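Local coordinates for protein (R)-specific enoyl-CoA hydratase (Aeromonas punctata, PDB 1IQ6) that catalyses the reversible hydration of short-chain trans-2-enoyl-CoA to (3R)-3-hydroxyacyl-CoA as a homodimer with a hot-dog fold, at residues 34-39 with 46-51; 112-117 with 127-132. All coordinates share one frame; numbering follows the deposited sequence.

Contact 1 of 2, residues 34-39 with 46-51; sequences NPLHLD and TAFERP
P51 rests against the backbone of residues 36-39, which overlap the N-P-L-H sequence of the hydratase 2 motif, and so ties them to the loop that follows helix 40-44. Neither segment is regular helix or strand, and no hydrogen bond crosses between them. The nearest approach is a CA-H...O contact: P51 CA lies 3.3 Å from L36 O, with 147° at the hydrogen. The proline ring then continues along the same backbone. Its CB stands 4.0 Å from H37 O, and its CG lies 4.0 Å from D39 C. A single pair of apolar side chains adds to this, L36 CD2 approaching the F48 ring obliquely at CE1 (4.4 Å).

Hydrogen bonds within each segment set these surfaces. P35 O accepts from both L38 N (3.1 Å) and D39 N (3.0 Å), a tight turn in which the carbonyls of L36 and H37 lie beside the proline. D39, at the N-cap of helix 40-44, accepts from A41 N through OD2.

N34, P35, L36 and H37 probably help bind the (3R)-3-hydroxyacyl-CoA; H37 ND1 is bonded to I52 O and its ring stacks on H54. The second subunit reaches the same region, where its G74 N bonds to N34 OD1.

On the other segment, residues 46-49 form a type I turn. An ST turn overlaps it: F48 N donates to T46 OG1 at 3.2 Å, with an N-H...O angle of 138°.

Contact 2 of 2, residues 112-117 with 127-132; sequences LTTRIF and GEAVVK
L112 and A129 face each other as an antiparallel hydrogen-bonded pair of the 109-117/123-132 hairpin, part of the curved sheet of the hot-dog fold. Two bonds define the pair: L112 N to A129 O at 2.9 Å and A129 N to L112 O at 2.8 Å. L112 O also receives E128 CA in a CA-H...O contact of 3.2 Å. Farther along, T114 N donates to G127 O (2.9 Å); the N-H points straight at the oxygen (179°), yet the donor stands 41° out of the carbonyl plane.

Side chains extend the pairing on both faces. On the buried face, L112 CD1 meets V131 CG2 at 3.8 Å, the two side chains crossing at about a right angle. T114 CG2 touches A129 CB, also at 3.8 Å. A chi1 of 58° sets T114 OG1 between the backbone N and the carbonyl carbon, and there it bonds to Q80 NE2. The other face carries T113 and E128, a non-hydrogen-bonded pair bridged by a water 2.9 Å from T113 OG1 that donates to E128 OE2 (2.6 Å).

Neighbouring elements hold both strands in place. Strand 93-103 flanks 112-117, where backbone bonds tie T113 to E99 and R115 to E97, while S81 OG of strand 76-84 accepts from E128 N. Helix 55-68 lies against the buried face, L66 touching L112 and A129, and F62 touching T114 and I116.

Contact 1 and contact 2 lie on opposite sides of the chain's centre, their centres about 27 Å apart and their nearest atoms about 13 Å apart, so neither touches the other. Contact 2 sits in the sheet, its centre about 8 Å from the centre of the chain; that of contact 1 is about 20 Å from it, in the loops around helix 40-44. Helix 55-68 relates them: it packs on contact 2 and begins at G55, which, like N34, P35, L36 and H37 of contact 1, probably binds the substrate and lies about 6 Å from the H37 side chain. The side chain of F84, probably another binding residue, is about 9 Å from that of F48 and from the G127 position.

Contact 1 of 2, residues 34-39 with 46-51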
loop_
_atom_site.group_PDB
_atom_site.type_symbol
_atom_site.label_atom_id
_atom_site.label_comp_id
_atom_site.label_asym_id
_atom_site.label_seq_id
_atom_site.Cartn_x
_atom_site.Cartn_y
_atom_site.Cartn_z
ATOM N N ASN B 34 0.828 -2.131 15.241
ATOM C CA ASN B 34 -0.453 -2.577 15.790
ATOM C C ASN B 34 -0.239 -4.009 16.295
ATOM O O ASN B 34 0.189 -4.883 15.537
ATOM C CB ASN B 34 -1.518 -2.564 14.682
ATOM C CG ASN B 34 -2.940 -2.627 15.218
ATOM O OD1 ASN B 34 -3.175 -3.016 16.358
ATOM N ND2 ASN B 34 -3.903 -2.251 14.377
ATOM N N PRO B 35 -0.519 -4.267 17.584
ATOM C CA PRO B 35 -0.339 -5.609 18.148
ATOM C C PRO B 35 -1.082 -6.725 17.412
ATOM O O PRO B 35 -0.768 -7.902 17.584
ATOM C CB PRO B 35 -0.788 -5.440 19.605
ATOM C CG PRO B 35 -1.718 -4.260 19.558
ATOM C CD PRO B 35 -1.027 -3.332 18.602
ATOM N N LEU B 36 -2.058 -6.350 16.589
ATOM C CA LEU B 36 -2.822 -7.326 15.816
ATOM C C LEU B 36 -1.902 -8.091 14.869
ATOM O O LEU B 36 -2.196 -9.223 14.478
ATOM C CB LEU B 36 -3.911 -6.634 14.982
ATOM C CG LEU B 36 -5.211 -6.161 15.637
ATOM C CD1 LEU B 36 -4.942 -5.001 16.560
ATOM C CD2 LEU B 36 -6.194 -5.746 14.556
ATOM N N HIS B 37 -0.783 -7.467 14.513
ATOM C CA HIS B 37 0.172 -8.064 13.587
ATOM C C HIS B 37 1.383 -8.729 14.235
ATOM O O HIS B 37 2.189 -9.340 13.534
ATOM C CB HIS B 37 0.694 -6.994 12.619
ATOM C CG HIS B 37 -0.380 -6.173 11.981
ATOM N ND1 HIS B 37 -1.374 -6.724 11.200
ATOM C CD2 HIS B 37 -0.611 -4.839 11.995
ATOM C CE1 HIS B 37 -2.171 -5.764 10.762
ATOM N NE2 HIS B 37 -1.730 -4.611 11.231
ATOM N N LEU B 38 1.511 -8.639 15.557
ATOM C CA LEU B 38 2.696 -9.191 16.212
ATOM C C LEU B 38 2.520 -10.022 17.487
ATOM O O LEU B 38 3.201 -11.034 17.671
ATOM C CB LEU B 38 3.660 -8.039 16.515
ATOM C CG LEU B 38 3.907 -7.031 15.387
ATOM C CD1 LEU B 38 4.584 -5.788 15.938
ATOM C CD2 LEU B 38 4.753 -7.674 14.298
ATOM N N ASP B 39 1.618 -9.593 18.364
ATOM C CA ASP B 39 1.399 -10.264 19.646
ATOM C C ASP B 39 0.331 -11.360 19.648
ATOM O O ASP B 39 -0.855 -11.084 19.482
ATOM C CB ASP B 39 1.054 -9.201 20.697
ATOM C CG ASP B 39 0.883 -9.774 22.090
ATOM O OD1 ASP B 39 0.639 -8.979 23.020
ATOM O OD2 ASP B 39 0.986 -11.005 22.262
ATOM N N THR B 46 -8.829 -11.251 19.954
ATOM C CA THR B 46 -9.580 -10.735 18.813
ATOM C C THR B 46 -10.207 -11.886 18.039
ATOM O O THR B 46 -9.835 -13.046 18.226
ATOM C CB THR B 46 -8.677 -9.946 17.846
ATOM O OG1 THR B 46 -7.848 -10.856 17.113
ATOM C CG2 THR B 46 -7.798 -8.974 18.614
ATOM N N ALA B 47 -11.154 -11.560 17.166
ATOM C CA ALA B 47 -11.829 -12.567 16.359
ATOM C C ALA B 47 -10.849 -13.297 15.445
ATOM O O ALA B 47 -11.143 -14.388 14.959
ATOM C CB ALA B 47 -12.932 -11.915 15.529
ATOM N N PHE B 48 -9.683 -12.697 15.212
ATOM C CA PHE B 48 -8.678 -13.314 14.350
ATOM C C PHE B 48 -7.947 -14.441 15.071
ATOM O O PHE B 48 -7.395 -15.340 14.436
ATOM C CB PHE B 48 -7.672 -12.267 13.872
ATOM C CG PHE B 48 -8.301 -11.124 13.136
ATOM C CD1 PHE B 48 -8.354 -9.860 13.708
ATOM C CD2 PHE B 48 -8.857 -11.315 11.876
ATOM C CE1 PHE B 48 -8.953 -8.800 13.038
ATOM C CE2 PHE B 48 -9.460 -10.260 11.194
ATOM C CZ PHE B 48 -9.508 -9.000 11.778
ATOM N N GLU B 49 -7.943 -14.369 16.400
ATOM C CA GLU B 49 -7.314 -15.372 17.259
ATOM C C GLU B 49 -5.791 -15.434 17.195
ATOM O O GLU B 49 -5.144 -15.816 18.170
ATOM C CB GLU B 49 -7.891 -16.760 16.963
ATOM C CG GLU B 49 -9.392 -16.853 17.165
ATOM C CD GLU B 49 -9.893 -18.282 17.169
ATOM O OE1 GLU B 49 -9.471 -19.056 18.053
ATOM O OE2 GLU B 49 -10.707 -18.631 16.288
ATOM N N ARG B 50 -5.217 -15.067 16.054
ATOM C CA ARG B 50 -3.766 -15.088 15.892
ATOM C C ARG B 50 -3.283 -13.915 15.042
ATOM O O ARG B 50 -4.067 -13.307 14.312
ATOM C CB ARG B 50 -3.327 -16.415 15.263
ATOM C CG ARG B 50 -4.163 -16.841 14.071
ATOM C CD ARG B 50 -3.607 -18.096 13.412
ATOM N NE ARG B 50 -2.256 -17.884 12.899
ATOM C CZ ARG B 50 -1.599 -18.747 12.131
ATOM N NH1 ARG B 50 -0.372 -18.463 11.714
ATOM N NH2 ARG B 50 -2.169 -19.890 11.775
ATOM N N PRO B 51 -1.984 -13.579 15.130
ATOM C CA PRO B 51 -1.405 -12.469 14.365
ATOM C C PRO B 51 -1.667 -12.539 12.861
ATOM O O PRO B 51 -1.539 -13.598 12.240
ATOM C CB PRO B 51 0.083 -12.561 14.695
ATOM C CG PRO B 51 0.073 -13.118 16.095
ATOM C CD PRO B 51 -0.962 -14.205 15.988
#

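Contact 2 of 2, residues 112-117 with 127-132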
loop_
_atom_site.group_PDB
_atom_site.type_symbol
_atom_site.label_atom_id
_atom_site.label_comp_id
_atom_site.label_asym_id
_atom_site.label_seq_id
_atom_site.Cartn_x
_atom_site.Cartn_y
_atom_site.Cartn_z
ATOM N N LEU B 112 -6.110 -2.152 -14.203
ATOM C CA LEU B 112 -6.007 -3.577 -13.923
ATOM C C LEU B 112 -6.717 -3.950 -12.635
ATOM O O LEU B 112 -6.711 -3.185 -11.673
ATOM C CB LEU B 112 -4.536 -4.000 -13.795
ATOM C CG LEU B 112 -3.568 -3.698 -14.945
ATOM C CD1 LEU B 112 -2.944 -2.324 -14.728
ATOM C CD2 LEU B 112 -2.484 -4.774 -15.015
ATOM N N THR B 113 -7.344 -5.120 -12.622
ATOM C CA THR B 113 -7.985 -5.600 -11.407
ATOM C C THR B 113 -6.846 -6.258 -10.629
ATOM O O THR B 113 -6.047 -7.008 -11.192
ATOM C CB THR B 113 -9.111 -6.602 -11.725
ATOM O OG1 THR B 113 -10.251 -5.876 -12.209
ATOM C CG2 THR B 113 -9.511 -7.396 -10.490
ATOM N N THR B 114 -6.768 -5.947 -9.341
ATOM C CA THR B 114 -5.709 -6.446 -8.467
ATOM C C THR B 114 -6.308 -7.209 -7.292
ATOM O O THR B 114 -7.075 -6.649 -6.511
ATOM C CB THR B 114 -4.879 -5.263 -7.951
ATOM O OG1 THR B 114 -5.737 -4.346 -7.261
ATOM C CG2 THR B 114 -4.229 -4.529 -9.120
ATOM N N ARG B 115 -5.944 -8.482 -7.167
ATOM C CA ARG B 115 -6.476 -9.327 -6.106
ATOM C C ARG B 115 -5.434 -10.139 -5.358
ATOM O O ARG B 115 -4.429 -10.551 -5.927
ATOM C CB ARG B 115 -7.513 -10.289 -6.696
ATOM C CG ARG B 115 -8.679 -9.556 -7.314
ATOM C CD ARG B 115 -9.719 -10.458 -7.942
ATOM N NE ARG B 115 -10.864 -9.638 -8.324
ATOM C CZ ARG B 115 -11.843 -10.018 -9.137
ATOM N NH1 ARG B 115 -12.834 -9.178 -9.406
ATOM N NH2 ARG B 115 -11.830 -11.222 -9.686
ATOM N N ILE B 116 -5.683 -10.341 -4.066
ATOM C CA ILE B 116 -4.819 -11.161 -3.223
ATOM C C ILE B 116 -5.712 -12.287 -2.714
ATOM O O ILE B 116 -6.788 -12.030 -2.161
ATOM C CB ILE B 116 -4.291 -10.405 -1.978
ATOM C CG1 ILE B 116 -3.406 -9.222 -2.381
ATOM C CG2 ILE B 116 -3.506 -11.379 -1.083
ATOM C CD1 ILE B 116 -2.090 -9.621 -3.028
ATOM N N PHE B 117 -5.277 -13.527 -2.917
ATOM C CA PHE B 117 -6.023 -14.688 -2.445
ATOM C C PHE B 117 -5.249 -15.374 -1.328
ATOM O O PHE B 117 -4.022 -15.441 -1.365
ATOM C CB PHE B 117 -6.262 -15.702 -3.572
ATOM C CG PHE B 117 -7.336 -15.299 -4.534
ATOM C CD1 PHE B 117 -7.031 -14.538 -5.656
ATOM C CD2 PHE B 117 -8.663 -15.654 -4.300
ATOM C CE1 PHE B 117 -8.036 -14.130 -6.537
ATOM C CE2 PHE B 117 -9.674 -15.248 -5.178
ATOM C CZ PHE B 117 -9.352 -14.484 -6.296
ATOM N N GLY B 127 -9.308 -4.809 -5.642
ATOM C CA GLY B 127 -9.331 -3.411 -6.019
ATOM C C GLY B 127 -8.857 -3.254 -7.443
ATOM O O GLY B 127 -8.819 -4.227 -8.201
ATOM N N GLU B 128 -8.492 -2.028 -7.800
ATOM C CA GLU B 128 -8.024 -1.726 -9.145
ATOM C C GLU B 128 -6.836 -0.779 -9.143
ATOM O O GLU B 128 -6.769 0.156 -8.343
ATOM C CB GLU B 128 -9.140 -1.073 -9.962
ATOM C CG GLU B 128 -10.329 -1.944 -10.280
ATOM C CD GLU B 128 -11.402 -1.163 -11.015
ATOM O OE1 GLU B 128 -11.985 -0.244 -10.407
ATOM O OE2 GLU B 128 -11.652 -1.460 -12.201
ATOM N N ALA B 129 -5.904 -1.023 -10.054
ATOM C CA ALA B 129 -4.740 -0.171 -10.199
ATOM C C ALA B 129 -4.866 0.573 -11.522
ATOM O O ALA B 129 -5.430 0.059 -12.491
ATOM C CB ALA B 129 -3.463 -1.005 -10.202
ATOM N N VAL B 130 -4.367 1.800 -11.540
ATOM C CA VAL B 130 -4.352 2.615 -12.747
ATOM C C VAL B 130 -2.876 2.950 -12.908
ATOM O O VAL B 130 -2.260 3.501 -11.995
ATOM C CB VAL B 130 -5.163 3.914 -12.579
ATOM C CG1 VAL B 130 -5.062 4.747 -13.853
ATOM C CG2 VAL B 130 -6.624 3.586 -12.288
ATOM N N VAL B 131 -2.305 2.609 -14.059
ATOM C CA VAL B 131 -0.885 2.848 -14.282
ATOM C C VAL B 131 -0.545 3.434 -15.644
ATOM O O VAL B 131 -1.200 3.142 -16.646
ATOM C CB VAL B 131 -0.078 1.537 -14.130
ATOM C CG1 VAL B 131 -0.325 0.924 -12.764
ATOM C CG2 VAL B 131 -0.469 0.557 -15.217
ATOM N N LYS B 132 0.492 4.265 -15.658
ATOM C CA LYS B 132 0.980 4.882 -16.887
ATOM C C LYS B 132 1.898 3.845 -17.529
ATOM O O LYS B 132 2.772 3.284 -16.865
ATOM C CB LYS B 132 1.762 6.155 -16.562
ATOM C CG LYS B 132 2.267 6.911 -17.784
ATOM C CD LYS B 132 3.050 8.153 -17.382
ATOM C CE LYS B 132 2.183 9.130 -16.605
ATOM N NZ LYS B 132 2.941 10.349 -16.205
HETATM O O HOH W 1 -10.145 -3.182 -13.394
#